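Local coordinates for protein putative metal-dependent hydrolase (Parabacteroides distasonis ATCC 8503, PDB 3KL7) that binds two zinc ions in a metallo-beta-lactamase-type fold and is probably a metal-dependent hydrolase of unknown substrate, at residues P181-Q184 with P185-T189. Residues are numbered along the deposited sequence; the frame is centred on the assembly and turned at random.
Sequences PVNQ and PYTMT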
loop_
_atom_site.group_PDB
_atom_site.type_symbol
_atom_site.label_atom_id
_atom_site.label_comp_id
_atom_site.label_asym_id
_atom_site.label_seq_id
_atom_site.Cartn_x
_atom_site.Cartn_y
_atom_site.Cartn_z
ATOM N N PRO A 181 -5.991 1.895 5.151
ATOM C CA PRO A 181 -5.502 2.055 6.535
ATOM C C PRO A 181 -6.592 2.405 7.524
ATOM O O PRO A 181 -7.349 3.343 7.296
ATOM C CB PRO A 181 -4.528 3.229 6.417
ATOM C CG PRO A 181 -5.078 4.034 5.332
ATOM C CD PRO A 181 -5.595 3.042 4.319
ATOM N N VAL A 182 -6.642 1.671 8.637
ATOM C CA VAL A 182 -7.729 1.784 9.575
ATOM C C VAL A 182 -7.204 1.833 11.026
ATOM O O VAL A 182 -7.413 0.887 11.818
ATOM C CB VAL A 182 -8.729 0.576 9.414
ATOM C CG1 VAL A 182 -10.017 0.846 10.135
ATOM C CG2 VAL A 182 -8.993 0.249 7.884
ATOM N N ASN A 183 -6.517 2.922 11.373
ATOM C CA ASN A 183 -6.142 3.162 12.759
ATOM C C ASN A 183 -6.351 4.614 13.153
ATOM O O ASN A 183 -6.476 5.470 12.301
ATOM C CB ASN A 183 -4.697 2.691 13.060
ATOM C CG ASN A 183 -3.640 3.560 12.422
ATOM O OD1 ASN A 183 -3.864 4.185 11.382
ATOM N ND2 ASN A 183 -2.481 3.589 13.022
ATOM N N GLN A 184 -6.408 4.872 14.457
ATOM C CA GLN A 184 -6.664 6.191 14.945
ATOM C C GLN A 184 -5.538 6.687 15.871
ATOM O O GLN A 184 -4.944 5.903 16.591
ATOM C CB GLN A 184 -8.012 6.230 15.663
ATOM C CG GLN A 184 -9.202 6.235 14.683
ATOM C CD GLN A 184 -9.338 7.561 13.943
ATOM O OE1 GLN A 184 -9.806 8.560 14.525
ATOM N NE2 GLN A 184 -8.927 7.591 12.659
ATOM N N PRO A 185 -5.243 8.011 15.837
ATOM C CA PRO A 185 -5.935 9.026 15.032
ATOM C C PRO A 185 -5.328 9.257 13.623
ATOM O O PRO A 185 -5.751 10.161 12.907
ATOM C CB PRO A 185 -5.773 10.272 15.871
ATOM C CG PRO A 185 -4.416 10.084 16.553
ATOM C CD PRO A 185 -4.180 8.603 16.671
ATOM N N TYR A 186 -4.378 8.442 13.242
ATOM C CA TYR A 186 -3.538 8.722 12.083
ATOM C C TYR A 186 -4.249 8.529 10.726
ATOM O O TYR A 186 -4.037 9.297 9.810
ATOM C CB TYR A 186 -2.273 7.850 12.151
ATOM C CG TYR A 186 -1.568 7.962 13.477
ATOM C CD1 TYR A 186 -0.932 9.141 13.846
ATOM C CD2 TYR A 186 -1.571 6.914 14.381
ATOM C CE1 TYR A 186 -0.297 9.263 15.079
ATOM C CE2 TYR A 186 -0.925 7.030 15.634
ATOM C CZ TYR A 186 -0.302 8.200 15.960
ATOM O OH TYR A 186 0.332 8.333 17.169
ATOM N N THR A 187 -5.085 7.496 10.614
ATOM C CA THR A 187 -5.767 7.219 9.368
ATOM C C THR A 187 -7.285 7.069 9.608
ATOM O O THR A 187 -7.903 7.984 10.164
ATOM C CB THR A 187 -5.129 6.016 8.616
ATOM O OG1 THR A 187 -5.308 4.806 9.361
ATOM C CG2 THR A 187 -3.641 6.259 8.400
HETATM N N MSE A 188 -7.876 5.942 9.222
HETATM C CA MSE A 188 -9.349 5.830 9.176
HETATM C C MSE A 188 -9.991 5.017 10.329
HETATM O O MSE A 188 -9.400 4.029 10.848
HETATM C CB MSE A 188 -9.791 5.225 7.821
HETATM C CG MSE A 188 -9.754 6.224 6.675
HETATM SE SE MSE A 188 -10.426 5.560 4.984
HETATM C CE MSE A 188 -8.839 4.588 4.475
ATOM N N THR A 189 -11.205 5.432 10.714
ATOM C CA THR A 189 -12.066 4.616 11.576
ATOM C C THR A 189 -12.751 3.592 10.701
ATOM O O THR A 189 -12.635 3.636 9.464
ATOM C CB THR A 189 -13.163 5.439 12.253
ATOM O OG1 THR A 189 -14.076 5.916 11.249
ATOM C CG2 THR A 189 -12.559 6.634 13.058
#
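Thr187 gives its hydroxyl to the side chain of Asn183 across a loop that contains a cis peptide bond between Gln184 and Pro185. Thr187 OG1 donates to Asn183 OD1 at 2.6 Å, in the carbonyl plane. In the backbone, Thr187 N donates to Asn183 O at 3.0 Å. Gln184 NE2 also donates to Asn183 O, from the opposite face of that carbonyl. A second backbone bond, Met188 N to Pro181 O, joins the ends of the loop.

Asn183 can be followed outward. CB leaves the backbone away from residues 185-189. CG lies between the backbone N and the carbonyl carbon (chi1 71°), which swings the amide back over the loop. OD1 takes the Thr187 hydroxyl and also a weak hydrogen bond from His209, a zinc ligand. ND2 lies at the edge of the Tyr186 ring, 3.7 Å from CD2, with the amide and ring planes 42° apart. On one face of that ring sits Pro185 CD. Asn183 is thus placed as a second-shell residue and may help to orient His209.

Gln184 bends at chi2 (-71°), and its CD packs 3.5 Å from Thr189 CG2. Its OE1 is bonded to Arg136. At the other end, the bent tip of Met188 places CE 3.6 Å from Pro181 CD.

The loop follows strand 177-181 and leads into helix 190-200, with Thr189 as N-cap. Met188 touches Ala196 of that helix, Val182 packs on Ala193 and on Pro207 of strand 204-208, and the side chain of Thr187 touches Asp162, which binds both zinc ions.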